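Local coordinates for protein chitinase (Chromobacterium violaceum, PDB 4TXG) that probably hydrolyses the glycosidic bonds of chitin as a family 18 glycoside hydrolase, and probably also binds this polysaccharide, at residues Asn503-Leu508 with Glu604-Tyr609; Ala138-Gly143 with Tyr388-Asn393; Trp591-Asn596 with Asn634-Pro639; Phe300-Gly305 with Ala357-Arg362. All coordinates share one frame; numbering follows the deposited sequence.

Contact 1. Residues Asn503-Leu508 with Glu604-Tyr609; sequences NIWHDL and ELAGDY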
loop_
_atom_site.group_PDB
_atom_site.type_symbol
_atom_site.label_atom_id
_atom_site.label_comp_id
_atom_site.label_asym_id
_atom_site.label_seq_id
_atom_site.Cartn_x
_atom_site.Cartn_y
_atom_site.Cartn_z
ATOM N N ASN A 503 -24.154 7.432 4.948
ATOM C CA ASN A 503 -23.346 7.415 3.732
ATOM C C ASN A 503 -22.988 8.836 3.271
ATOM O O ASN A 503 -23.058 9.150 2.087
ATOM C CB ASN A 503 -24.119 6.653 2.640
ATOM C CG ASN A 503 -23.286 6.350 1.400
ATOM O OD1 ASN A 503 -22.101 6.029 1.480
ATOM N ND2 ASN A 503 -23.922 6.450 0.237
ATOM N N ILE A 504 -22.601 9.700 4.209
ATOM C CA ILE A 504 -22.525 11.127 3.889
ATOM C C ILE A 504 -21.340 11.505 3.002
ATOM O O ILE A 504 -21.340 12.573 2.401
ATOM C CB ILE A 504 -22.496 12.002 5.170
ATOM C CG1 ILE A 504 -21.127 11.985 5.859
ATOM C CG2 ILE A 504 -23.611 11.582 6.121
ATOM C CD1 ILE A 504 -21.001 13.069 6.963
ATOM N N TRP A 505 -20.341 10.632 2.910
ATOM C CA TRP A 505 -19.213 10.882 2.018
ATOM C C TRP A 505 -19.352 10.078 0.725
ATOM O O TRP A 505 -18.361 9.654 0.136
ATOM C CB TRP A 505 -17.896 10.555 2.715
ATOM C CG TRP A 505 -17.274 11.748 3.374
ATOM C CD1 TRP A 505 -17.850 12.969 3.584
ATOM C CD2 TRP A 505 -15.947 11.831 3.907
ATOM N NE1 TRP A 505 -16.957 13.812 4.211
ATOM C CE2 TRP A 505 -15.783 13.133 4.422
ATOM C CE3 TRP A 505 -14.882 10.931 3.993
ATOM C CZ2 TRP A 505 -14.588 13.560 5.014
ATOM C CZ3 TRP A 505 -13.702 11.355 4.586
ATOM C CH2 TRP A 505 -13.564 12.655 5.081
ATOM N N HIS A 506 -20.592 9.887 0.285
ATOM C CA HIS A 506 -20.869 9.180 -0.964
ATOM C C HIS A 506 -20.326 9.894 -2.198
ATOM O O HIS A 506 -20.138 11.115 -2.202
ATOM C CB HIS A 506 -22.374 8.994 -1.141
ATOM C CG HIS A 506 -23.138 10.283 -1.150
ATOM N ND1 HIS A 506 -23.789 10.769 -0.036
ATOM C CD2 HIS A 506 -23.336 11.195 -2.130
ATOM C CE1 HIS A 506 -24.362 11.922 -0.332
ATOM N NE2 HIS A 506 -24.105 12.203 -1.597
ATOM N N ASP A 507 -20.080 9.110 -3.241
ATOM C CA ASP A 507 -19.931 9.629 -4.593
ATOM C C ASP A 507 -21.306 9.691 -5.258
ATOM O O ASP A 507 -22.271 9.094 -4.770
ATOM C CB ASP A 507 -18.981 8.755 -5.417
ATOM C CG ASP A 507 -17.542 8.836 -4.935
ATOM O OD1 ASP A 507 -17.126 9.922 -4.480
ATOM O OD2 ASP A 507 -16.829 7.811 -5.012
ATOM N N LEU A 508 -21.396 10.415 -6.368
ATOM C CA LEU A 508 -22.632 10.492 -7.137
ATOM C C LEU A 508 -22.483 9.762 -8.467
ATOM O O LEU A 508 -21.410 9.774 -9.063
ATOM C CB LEU A 508 -23.019 11.953 -7.386
ATOM C CG LEU A 508 -23.267 12.822 -6.156
ATOM C CD1 LEU A 508 -23.306 14.294 -6.541
ATOM C CD2 LEU A 508 -24.565 12.419 -5.479
ATOM N N GLU A 604 -8.234 9.223 5.147
ATOM C CA GLU A 604 -7.527 10.421 4.697
ATOM C C GLU A 604 -7.536 11.411 5.859
ATOM O O GLU A 604 -8.296 11.241 6.815
ATOM C CB GLU A 604 -8.217 11.046 3.477
ATOM C CG GLU A 604 -9.701 11.322 3.755
ATOM C CD GLU A 604 -10.405 12.100 2.660
ATOM O OE1 GLU A 604 -11.238 11.495 1.940
ATOM O OE2 GLU A 604 -10.144 13.314 2.533
ATOM N N LEU A 605 -6.716 12.453 5.773
ATOM C CA LEU A 605 -6.584 13.413 6.868
ATOM C C LEU A 605 -7.931 14.008 7.305
ATOM O O LEU A 605 -8.197 14.156 8.501
ATOM C CB LEU A 605 -5.616 14.524 6.465
ATOM C CG LEU A 605 -4.143 14.107 6.559
ATOM C CD1 LEU A 605 -3.268 14.967 5.647
ATOM C CD2 LEU A 605 -3.674 14.230 8.003
ATOM N N ALA A 606 -8.795 14.312 6.343
ATOM C CA ALA A 606 -10.061 14.985 6.651
ATOM C C ALA A 606 -11.046 14.118 7.439
ATOM O O ALA A 606 -12.049 14.623 7.949
ATOM C CB ALA A 606 -10.718 15.467 5.373
ATOM N N GLY A 607 -10.776 12.823 7.536
ATOM C CA GLY A 607 -11.662 11.934 8.271
ATOM C C GLY A 607 -11.394 11.844 9.767
ATOM O O GLY A 607 -12.219 11.314 10.514
ATOM N N ASP A 608 -10.239 12.334 10.213
ATOM C CA ASP A 608 -9.892 12.277 11.641
ATOM C C ASP A 608 -10.783 13.260 12.406
ATOM O O ASP A 608 -11.346 14.187 11.811
ATOM C CB ASP A 608 -8.408 12.597 11.840
ATOM C CG ASP A 608 -7.866 12.125 13.187
ATOM O OD1 ASP A 608 -8.635 11.587 14.015
ATOM O OD2 ASP A 608 -6.650 12.308 13.408
ATOM N N TYR A 609 -10.910 13.070 13.717
ATOM C CA TYR A 609 -11.968 13.746 14.461
ATOM C C TYR A 609 -11.532 14.359 15.789
ATOM O O TYR A 609 -10.508 13.984 16.348
ATOM C CB TYR A 609 -13.117 12.763 14.716
ATOM C CG TYR A 609 -12.747 11.545 15.551
ATOM C CD1 TYR A 609 -12.785 11.596 16.946
ATOM C CD2 TYR A 609 -12.389 10.343 14.949
ATOM C CE1 TYR A 609 -12.463 10.493 17.715
ATOM C CE2 TYR A 609 -12.073 9.225 15.718
ATOM C CZ TYR A 609 -12.110 9.312 17.098
ATOM O OH TYR A 609 -11.794 8.219 17.873
#
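Glu604 and Trp505 reach toward each other from opposite directions. Glu604 sits after strand 599-603, behind a cis peptide bond. Its CG lies between the backbone N and the carbonyl carbon (chi1 54°), and the chain is extended from there, which carries the carboxylate out to the six-membered ring of Trp505. Glu604 OE1 stops 3.6 Å from Trp505 CZ3. The approach is oblique, and the carboxylate and indole planes are 42° apart. This is van der Waals contact; the polar bonds of Glu604 are made elsewhere. Its OE2 is hydrogen-bonded to Thr161 OG1 and forms a salt bridge with Arg164. A bound caesium ion lies about 6 Å from this side chain.

The chain then makes a 3-10 turn. Ala606 meets the leading edge of the indole, with its CB 4.0 Å from CH2 of Trp505. The Ala606 carbonyl carbon C is 3.7 Å from Trp505 CH2, close to the ring plane. Gly607 follows, its N also 3.7 Å from Trp505 CH2. Gly607 N is hydrogen-bonded back to Glu604 O at 3.0 Å, so the indole edge meets a peptide whose N-H is already used in the 3-10 turn. Trp505 NE1 is held by Tyr540 OH.

Trp505 lies in a type I turn, Asn503 to His506. The long segment between strands 457-462 and 599-603 that holds it is consistent with the insertion domain of many family 18 chitinases. This region packs by its Trp505 edge beside the C-terminal end of the last strand of the TIM barrel, where a non-proline cis peptide is a hallmark of the family.

Contact 2. Residues Ala138-Gly143 with Tyr388-Asn393; sequences AVYKQG and YLDFVN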
loop_
_atom_site.group_PDB
_atom_site.type_symbol
_atom_site.label_atom_id
_atom_site.label_comp_id
_atom_site.label_asym_id
_atom_site.label_seq_id
_atom_site.Cartn_x
_atom_site.Cartn_y
_atom_site.Cartn_z
ATOM N N ALA A 138 21.267 12.686 2.923
ATOM C CA ALA A 138 20.381 13.837 3.080
ATOM C C ALA A 138 19.063 13.464 3.775
ATOM O O ALA A 138 18.421 14.317 4.392
ATOM C CB ALA A 138 20.097 14.478 1.712
ATOM N N VAL A 139 18.671 12.194 3.676
ATOM C CA VAL A 139 17.367 11.734 4.164
ATOM C C VAL A 139 17.519 10.530 5.101
ATOM O O VAL A 139 16.668 10.287 5.964
ATOM C CB VAL A 139 16.431 11.362 2.966
ATOM C CG1 VAL A 139 15.205 10.566 3.405
ATOM C CG2 VAL A 139 15.997 12.625 2.216
ATOM N N TYR A 140 18.611 9.785 4.937
ATOM C CA TYR A 140 18.824 8.564 5.710
ATOM C C TYR A 140 20.043 8.641 6.623
ATOM O O TYR A 140 20.975 9.405 6.385
ATOM C CB TYR A 140 18.972 7.364 4.772
ATOM C CG TYR A 140 17.730 7.121 3.941
ATOM C CD1 TYR A 140 16.574 6.625 4.522
ATOM C CD2 TYR A 140 17.715 7.399 2.573
ATOM C CE1 TYR A 140 15.424 6.401 3.775
ATOM C CE2 TYR A 140 16.569 7.169 1.810
ATOM C CZ TYR A 140 15.426 6.681 2.420
ATOM O OH TYR A 140 14.281 6.457 1.677
ATOM N N LYS A 141 20.011 7.841 7.679
ATOM C CA LYS A 141 21.124 7.726 8.613
ATOM C C LYS A 141 22.108 6.694 8.106
ATOM O O LYS A 141 21.795 5.951 7.179
ATOM C CB LYS A 141 20.617 7.315 9.999
ATOM C CG LYS A 141 19.455 8.143 10.479
ATOM C CD LYS A 141 18.785 7.505 11.686
ATOM C CE LYS A 141 17.508 8.243 12.036
ATOM N NZ LYS A 141 16.859 7.671 13.241
ATOM N N GLN A 142 23.297 6.639 8.697
ATOM C CA GLN A 142 24.197 5.546 8.363
ATOM C C GLN A 142 23.500 4.251 8.763
ATOM O O GLN A 142 22.957 4.140 9.861
ATOM C CB GLN A 142 25.559 5.709 9.044
ATOM C CG GLN A 142 26.316 6.922 8.513
ATOM C CD GLN A 142 27.790 6.900 8.834
ATOM O OE1 GLN A 142 28.380 5.840 9.026
ATOM N NE2 GLN A 142 28.394 8.078 8.894
ATOM N N GLY A 143 23.468 3.298 7.840
ATOM C CA GLY A 143 22.706 2.081 8.040
ATOM C C GLY A 143 21.373 2.087 7.313
ATOM O O GLY A 143 20.728 1.044 7.185
ATOM N N TYR A 388 12.938 -1.194 -5.961
ATOM C CA TYR A 388 13.115 0.190 -6.409
ATOM C C TYR A 388 12.491 1.221 -5.472
ATOM O O TYR A 388 12.701 2.421 -5.640
ATOM C CB TYR A 388 12.537 0.359 -7.820
ATOM C CG TYR A 388 13.178 -0.597 -8.798
ATOM C CD1 TYR A 388 14.532 -0.493 -9.104
ATOM C CD2 TYR A 388 12.445 -1.618 -9.389
ATOM C CE1 TYR A 388 15.141 -1.372 -9.981
ATOM C CE2 TYR A 388 13.054 -2.511 -10.272
ATOM C CZ TYR A 388 14.399 -2.374 -10.560
ATOM O OH TYR A 388 15.018 -3.249 -11.434
ATOM N N LEU A 389 11.716 0.755 -4.495
ATOM C CA LEU A 389 10.891 1.646 -3.696
ATOM C C LEU A 389 11.522 1.995 -2.355
ATOM O O LEU A 389 11.917 1.111 -1.586
ATOM C CB LEU A 389 9.514 1.014 -3.455
ATOM C CG LEU A 389 8.766 0.683 -4.741
ATOM C CD1 LEU A 389 7.497 -0.113 -4.440
ATOM C CD2 LEU A 389 8.426 1.974 -5.477
ATOM N N ASP A 390 11.615 3.286 -2.068
ATOM C CA ASP A 390 12.088 3.696 -0.752
ATOM C C ASP A 390 11.243 3.070 0.347
ATOM O O ASP A 390 11.772 2.608 1.356
ATOM C CB ASP A 390 12.077 5.210 -0.634
ATOM C CG ASP A 390 13.179 5.840 -1.436
ATOM O OD1 ASP A 390 14.289 6.009 -0.883
ATOM O OD2 ASP A 390 12.951 6.126 -2.628
ATOM N N PHE A 391 9.927 3.062 0.150
ATOM C CA PHE A 391 9.049 2.278 1.009
ATOM C C PHE A 391 7.697 2.081 0.353
ATOM O O PHE A 391 7.390 2.729 -0.655
ATOM C CB PHE A 391 8.895 2.910 2.416
ATOM C CG PHE A 391 8.395 4.336 2.431
ATOM C CD1 PHE A 391 7.041 4.617 2.323
ATOM C CD2 PHE A 391 9.278 5.391 2.634
ATOM C CE1 PHE A 391 6.571 5.927 2.385
ATOM C CE2 PHE A 391 8.818 6.713 2.680
ATOM C CZ PHE A 391 7.461 6.976 2.561
ATOM N N VAL A 392 6.905 1.163 0.900
ATOM C CA VAL A 392 5.547 0.967 0.407
ATOM C C VAL A 392 4.543 1.393 1.459
ATOM O O VAL A 392 4.822 1.335 2.644
ATOM C CB VAL A 392 5.265 -0.503 0.004
ATOM C CG1 VAL A 392 6.147 -0.896 -1.180
ATOM C CG2 VAL A 392 5.468 -1.462 1.171
ATOM N N ASN A 393 3.383 1.844 0.992
ATOM C CA ASN A 393 2.236 2.127 1.841
ATOM C C ASN A 393 1.196 1.076 1.537
ATOM O O ASN A 393 0.569 1.114 0.474
ATOM C CB ASN A 393 1.690 3.527 1.566
ATOM C CG ASN A 393 2.710 4.606 1.860
ATOM O OD1 ASN A 393 3.366 4.571 2.897
ATOM N ND2 ASN A 393 2.877 5.538 0.935
HETATM O O HOH W 1 13.411 3.979 3.008
#
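The hydroxyl of Tyr140 donates a short hydrogen bond, 2.6 Å from its OH to OD1 of Asp390, and accepts others. One comes from a water, 2.9 Å from Tyr140 OH. Gln365 NE2 is a further partner of the same oxygen. The site lies at the N-terminal end of the TIM barrel. Asp390 stands just where strand 391-395 begins, and Tyr140 comes from the loop that leads to the first barrel strand, 155-161.

The two flat groups are almost parallel, with the phenol ring and the carboxylate only 6° apart. OD1 lies at the ring edge, near the plane of the phenol. The hydroxyl meets OD1 on its anti side, 25° out of the carboxylate plane. In Asp390, CG is anti to the carbonyl carbon and beside the backbone N (chi1 -73°), which turns the carboxylate toward the phenol.

The bridging water makes a second link. It donates to Asp390 O at 2.7 Å as well as to the hydroxyl, so one tyrosine oxygen is tied to both side chain and backbone of one aspartate.

The carboxylate is buried but well supplied. OD1 also bonds to Tyr363 OH. OD2 forms a salt bridge with Arg350 and a bond with Ile366 N on the neighbouring strand 365-371. Such surroundings would probably keep it ionised. The bonds of Tyr140 join the loop that follows the disulfide Cys121-Cys137 to the N-terminal end of the barrel. The tyrosine ring is backed by its own neighbour: Val139 CG1 sits 3.9 Å above the Tyr140 ring plane, over its centre.

Contact 3. Residues Trp591-Asn596 with Asn634-Pro639; sequences WIDANN and NTFSQP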
loop_
_atom_site.group_PDB
_atom_site.type_symbol
_atom_site.label_atom_id
_atom_site.label_comp_id
_atom_site.label_asym_id
_atom_site.label_seq_id
_atom_site.Cartn_x
_atom_site.Cartn_y
_atom_site.Cartn_z
ATOM N N TRP A 591 1.041 -3.271 17.690
ATOM C CA TRP A 591 1.508 -4.265 16.728
ATOM C C TRP A 591 2.628 -3.703 15.838
ATOM O O TRP A 591 3.594 -4.398 15.531
ATOM C CB TRP A 591 0.313 -4.754 15.899
ATOM C CG TRP A 591 0.637 -5.706 14.773
ATOM C CD1 TRP A 591 0.646 -7.066 14.819
ATOM C CD2 TRP A 591 0.982 -5.341 13.432
ATOM N NE1 TRP A 591 0.977 -7.579 13.576
ATOM C CE2 TRP A 591 1.193 -6.537 12.713
ATOM C CE3 TRP A 591 1.122 -4.117 12.770
ATOM C CZ2 TRP A 591 1.547 -6.542 11.366
ATOM C CZ3 TRP A 591 1.472 -4.123 11.430
ATOM C CH2 TRP A 591 1.685 -5.329 10.745
ATOM N N ILE A 592 2.486 -2.441 15.438
ATOM C CA ILE A 592 3.513 -1.734 14.670
ATOM C C ILE A 592 4.818 -1.677 15.452
ATOM O O ILE A 592 5.896 -1.998 14.929
ATOM C CB ILE A 592 3.065 -0.275 14.319
ATOM C CG1 ILE A 592 1.933 -0.284 13.285
ATOM C CG2 ILE A 592 4.245 0.559 13.829
ATOM C CD1 ILE A 592 2.373 -0.691 11.879
ATOM N N ASP A 593 4.729 -1.261 16.713
ATOM C CA ASP A 593 5.935 -1.088 17.508
ATOM C C ASP A 593 6.594 -2.424 17.811
ATOM O O ASP A 593 7.807 -2.545 17.732
ATOM C CB ASP A 593 5.633 -0.353 18.814
ATOM C CG ASP A 593 6.122 1.100 18.806
ATOM O OD1 ASP A 593 6.975 1.468 17.961
ATOM O OD2 ASP A 593 5.644 1.882 19.660
ATOM N N ALA A 594 5.790 -3.431 18.134
ATOM C CA ALA A 594 6.332 -4.735 18.506
ATOM C C ALA A 594 7.019 -5.439 17.334
ATOM O O ALA A 594 8.004 -6.153 17.524
ATOM C CB ALA A 594 5.221 -5.619 19.092
ATOM N N ASN A 595 6.517 -5.213 16.123
ATOM C CA ASN A 595 7.127 -5.769 14.916
ATOM C C ASN A 595 8.152 -4.846 14.268
ATOM O O ASN A 595 8.707 -5.174 13.217
ATOM C CB ASN A 595 6.043 -6.109 13.891
ATOM C CG ASN A 595 5.327 -7.401 14.222
ATOM O OD1 ASN A 595 5.882 -8.478 14.026
ATOM N ND2 ASN A 595 4.090 -7.303 14.730
ATOM N N ASN A 596 8.390 -3.696 14.894
ATOM C CA ASN A 596 9.263 -2.653 14.351
ATOM C C ASN A 596 8.986 -2.363 12.879
ATOM O O ASN A 596 9.904 -2.224 12.063
ATOM C CB ASN A 596 10.725 -3.031 14.560
ATOM C CG ASN A 596 11.125 -2.984 16.027
ATOM O OD1 ASN A 596 11.016 -1.945 16.681
ATOM N ND2 ASN A 596 11.568 -4.121 16.559
ATOM N N ASN A 634 1.626 10.372 19.602
ATOM C CA ASN A 634 1.987 10.291 21.016
ATOM C C ASN A 634 2.575 8.925 21.362
ATOM O O ASN A 634 3.458 8.811 22.208
ATOM C CB ASN A 634 0.771 10.584 21.899
ATOM C CG ASN A 634 0.392 12.058 21.894
ATOM O OD1 ASN A 634 1.254 12.931 21.745
ATOM N ND2 ASN A 634 -0.898 12.343 22.055
ATOM N N THR A 635 2.082 7.894 20.692
ATOM C CA THR A 635 2.596 6.547 20.884
ATOM C C THR A 635 3.999 6.400 20.293
ATOM O O THR A 635 4.892 5.846 20.930
ATOM C CB THR A 635 1.657 5.515 20.249
ATOM O OG1 THR A 635 0.349 5.656 20.821
ATOM C CG2 THR A 635 2.170 4.098 20.478
ATOM N N PHE A 636 4.200 6.922 19.085
ATOM C CA PHE A 636 5.448 6.679 18.356
ATOM C C PHE A 636 6.580 7.692 18.622
ATOM O O PHE A 636 7.696 7.501 18.133
ATOM C CB PHE A 636 5.158 6.639 16.848
ATOM C CG PHE A 636 4.262 5.500 16.423
ATOM C CD1 PHE A 636 4.209 4.319 17.157
ATOM C CD2 PHE A 636 3.495 5.607 15.261
ATOM C CE1 PHE A 636 3.397 3.265 16.756
ATOM C CE2 PHE A 636 2.675 4.565 14.850
ATOM C CZ PHE A 636 2.626 3.381 15.601
ATOM N N SER A 637 6.311 8.757 19.382
ATOM C CA SER A 637 7.344 9.757 19.691
ATOM C C SER A 637 7.828 9.667 21.145
ATOM O O SER A 637 8.649 10.481 21.608
ATOM C CB SER A 637 6.827 11.172 19.410
ATOM O OG SER A 637 5.742 11.488 20.271
ATOM N N GLN A 638 7.304 8.674 21.856
ATOM C CA GLN A 638 7.707 8.376 23.229
ATOM C C GLN A 638 8.168 6.917 23.289
ATOM O O GLN A 638 7.878 6.158 22.378
ATOM C CB GLN A 638 6.545 8.633 24.196
ATOM C CG GLN A 638 6.095 10.097 24.252
ATOM C CD GLN A 638 7.182 11.040 24.772
ATOM O OE1 GLN A 638 8.079 10.634 25.512
ATOM N NE2 GLN A 638 7.101 12.308 24.379
ATOM N N PRO A 639 8.905 6.528 24.342
ATOM C CA PRO A 639 9.375 5.135 24.394
ATOM C C PRO A 639 8.243 4.112 24.254
ATOM O O PRO A 639 7.126 4.369 24.714
ATOM C CB PRO A 639 10.022 5.044 25.774
ATOM C CG PRO A 639 10.529 6.438 26.018
ATOM C CD PRO A 639 9.475 7.343 25.429
#
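The Phe636 ring presents its edge to Asp593. Asp593 OD2 lies near the ring plane, 3.8 Å from CD1 of Phe636. Carboxylate and ring planes are steeply inclined, 72° apart. An anion beside the C-H rim of a phenyl ring is probably favourable electrostatically. Obliquely to the same ring, Ile592 places its CG2 3.7 Å from CZ of Phe636. That methyl is anti to the backbone N of Ile592, and the two side chains cross at about a right angle. On the other flat group, the indole of Trp591, Asn595 ND2 lies 3.3 Å above one face, offset toward the rim.

Asp593 also approaches the methyl CG2 of Thr635, 4.2 Å from OD2. Its charge is met elsewhere: OD1 forms a salt bridge with Arg154 and OD2 one with Arg153.

The first helix ends here in a Schellman motif, with Asn596 at positive phi. Asn595 reinforces this end. Asn595 N and Asn595 ND2 both hydrogen-bond to Trp591 O, at 3.1 Å each, from opposite faces of the carbonyl plane.

Ile592 and Phe636 both rest on Val600 of strand 599-603. Helix 582-594 precedes that strand and helix 627-636 follows it. The contact joins the C-terminal ends of two successive helices on the outside of a TIM barrel.

Contact 4. Residues Phe300-Gly305 with Ala357-Arg362; sequences FLRKYG and AAQDGR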
loop_
_atom_site.group_PDB
_atom_site.type_symbol
_atom_site.label_atom_id
_atom_site.label_comp_id
_atom_site.label_asym_id
_atom_site.label_seq_id
_atom_site.Cartn_x
_atom_site.Cartn_y
_atom_site.Cartn_z
ATOM N N PHE A 300 8.319 17.868 -12.302
ATOM C CA PHE A 300 7.247 18.228 -11.371
ATOM C C PHE A 300 7.785 18.407 -9.954
ATOM O O PHE A 300 7.475 19.395 -9.280
ATOM C CB PHE A 300 6.161 17.152 -11.399
ATOM C CG PHE A 300 4.913 17.508 -10.645
ATOM C CD1 PHE A 300 4.786 17.215 -9.299
ATOM C CD2 PHE A 300 3.848 18.102 -11.306
ATOM C CE1 PHE A 300 3.607 17.533 -8.610
ATOM C CE2 PHE A 300 2.672 18.414 -10.636
ATOM C CZ PHE A 300 2.553 18.123 -9.293
ATOM N N LEU A 301 8.591 17.451 -9.501
ATOM C CA LEU A 301 9.224 17.560 -8.183
ATOM C C LEU A 301 10.059 18.840 -8.051
ATOM O O LEU A 301 10.008 19.535 -7.031
ATOM C CB LEU A 301 10.118 16.350 -7.918
ATOM C CG LEU A 301 9.458 14.976 -7.883
ATOM C CD1 LEU A 301 10.398 13.935 -7.294
ATOM C CD2 LEU A 301 8.149 15.001 -7.143
ATOM N N ARG A 302 10.835 19.137 -9.088
ATOM C CA ARG A 302 11.673 20.329 -9.087
ATOM C C ARG A 302 10.845 21.610 -9.072
ATOM O O ARG A 302 11.219 22.592 -8.432
ATOM C CB ARG A 302 12.603 20.321 -10.305
ATOM C CG ARG A 302 13.776 19.383 -10.143
ATOM C CD ARG A 302 14.501 19.143 -11.451
ATOM N NE ARG A 302 15.809 18.531 -11.230
ATOM C CZ ARG A 302 16.571 18.014 -12.189
ATOM N NH1 ARG A 302 16.161 18.022 -13.452
ATOM N NH2 ARG A 302 17.755 17.493 -11.885
ATOM N N LYS A 303 9.722 21.596 -9.778
ATOM C CA LYS A 303 8.906 22.798 -9.938
ATOM C C LYS A 303 8.154 23.180 -8.673
ATOM O O LYS A 303 8.044 24.369 -8.333
ATOM C CB LYS A 303 7.903 22.609 -11.078
ATOM C CG LYS A 303 7.046 23.833 -11.361
ATOM C CD LYS A 303 6.203 23.610 -12.607
ATOM C CE LYS A 303 5.471 24.871 -13.036
ATOM N NZ LYS A 303 4.630 24.582 -14.242
ATOM N N TYR A 304 7.636 22.176 -7.971
ATOM C CA TYR A 304 6.743 22.431 -6.843
ATOM C C TYR A 304 7.336 22.069 -5.487
ATOM O O TYR A 304 6.676 22.226 -4.453
ATOM C CB TYR A 304 5.426 21.685 -7.057
ATOM C CG TYR A 304 4.675 22.195 -8.269
ATOM C CD1 TYR A 304 4.209 23.507 -8.312
ATOM C CD2 TYR A 304 4.458 21.382 -9.378
ATOM C CE1 TYR A 304 3.534 23.998 -9.416
ATOM C CE2 TYR A 304 3.776 21.859 -10.490
ATOM C CZ TYR A 304 3.314 23.169 -10.499
ATOM O OH TYR A 304 2.641 23.664 -11.592
ATOM N N GLY A 305 8.580 21.610 -5.486
ATOM C CA GLY A 305 9.275 21.335 -4.240
ATOM C C GLY A 305 8.790 20.098 -3.495
ATOM O O GLY A 305 8.934 20.011 -2.276
ATOM N N ALA A 357 18.570 13.549 -8.274
ATOM C CA ALA A 357 19.012 13.763 -6.897
ATOM C C ALA A 357 20.504 14.086 -6.847
ATOM O O ALA A 357 20.936 14.972 -6.114
ATOM C CB ALA A 357 18.703 12.529 -6.045
ATOM N N ALA A 358 21.288 13.364 -7.638
ATOM C CA ALA A 358 22.721 13.596 -7.685
ATOM C C ALA A 358 23.018 14.984 -8.244
ATOM O O ALA A 358 23.930 15.671 -7.776
ATOM C CB ALA A 358 23.408 12.521 -8.518
ATOM N N GLN A 359 22.242 15.399 -9.239
ATOM C CA GLN A 359 22.417 16.728 -9.829
ATOM C C GLN A 359 21.984 17.842 -8.879
ATOM O O GLN A 359 22.609 18.898 -8.842
ATOM C CB GLN A 359 21.631 16.847 -11.139
ATOM C CG GLN A 359 22.110 15.909 -12.234
ATOM C CD GLN A 359 21.033 15.593 -13.258
ATOM O OE1 GLN A 359 19.926 16.131 -13.202
ATOM N NE2 GLN A 359 21.354 14.710 -14.200
ATOM N N ASP A 360 20.917 17.599 -8.122
ATOM C CA ASP A 360 20.290 18.632 -7.293
ATOM C C ASP A 360 20.849 18.701 -5.880
ATOM O O ASP A 360 20.568 19.647 -5.141
ATOM C CB ASP A 360 18.778 18.405 -7.211
ATOM C CG ASP A 360 18.085 18.579 -8.548
ATOM O OD1 ASP A 360 18.739 19.072 -9.497
ATOM O OD2 ASP A 360 16.890 18.212 -8.648
ATOM N N GLY A 361 21.615 17.685 -5.497
ATOM C CA GLY A 361 22.159 17.612 -4.154
ATOM C C GLY A 361 21.102 17.452 -3.081
ATOM O O GLY A 361 21.294 17.884 -1.946
ATOM N N ARG A 362 19.973 16.839 -3.436
ATOM C CA ARG A 362 18.939 16.525 -2.460
ATOM C C ARG A 362 18.230 15.261 -2.922
ATOM O O ARG A 362 18.174 14.982 -4.108
ATOM C CB ARG A 362 17.958 17.686 -2.293
ATOM C CG ARG A 362 17.049 17.926 -3.474
ATOM C CD ARG A 362 15.693 17.299 -3.232
ATOM N NE ARG A 362 14.689 18.268 -2.799
ATOM C CZ ARG A 362 13.693 17.965 -1.974
ATOM N NH1 ARG A 362 12.804 18.891 -1.621
ATOM N NH2 ARG A 362 13.599 16.727 -1.494
#
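A salt bridge joins Arg302 to Asp360 between the C-terminal ends of two barrel helices, 287-304 and 338-360. Its straighter bond runs from Arg302 NE to Asp360 OD2, 2.8 Å long at 172°. It uses the syn lone pair of OD2 and lies in the guanidinium plane. A second, weak bond goes from Arg302 NH2 to Asp360 OD1 at 3.0 Å, bent to 134°. The two planes are 49° apart, so the pair is not flat. The arginine chain is extended from CG to NE, which spans the gap between the helices.

One hydrogen bond to a neutral acceptor adds to this. Arg302 NH2 donates to Gln359 OE1 at 2.9 Å, in the carbonyl plane, with the amide and guanidinium nearly coplanar.

Long polar proximity completes the contact. Arg362 NH1 is 4.1 Å from Gly305 O, too far for a bond. Arg362 instead pairs with Asp307, and Gly305 O with Lys240.

Three bonds, one of them weak, fix the rotation of the Arg302 guanidinium. Asp360 OD2 is shared with Tyr364 OH. The negative C-terminal end of helix 338-360 probably adds to the attraction. The link is electrostatic and directional, and lies at the surface.

How the contacts relate
All four contacts belong to or adjoin one TIM barrel. Contact 1 lies at the C-terminal end of its strands; contacts 2, 3 and 4 lie toward the N-terminal end. Contacts 2 and 4 are close neighbours, with centres about 17 Å apart and nearest atoms about 5 Å apart. Along the chain contact 4 is nested inside the loop that contact 2 closes. Contacts 1 and 3 come later and their segments alternate: 591-596 precedes strand 599-603, and the loop segment 604-609 comes after it. Their centres are about 27 Å apart. By centres, contacts 1 and 4 are the farthest apart, about 33 Å. The four contacts thus join leading loop, outer helices and inserted region around one barrel.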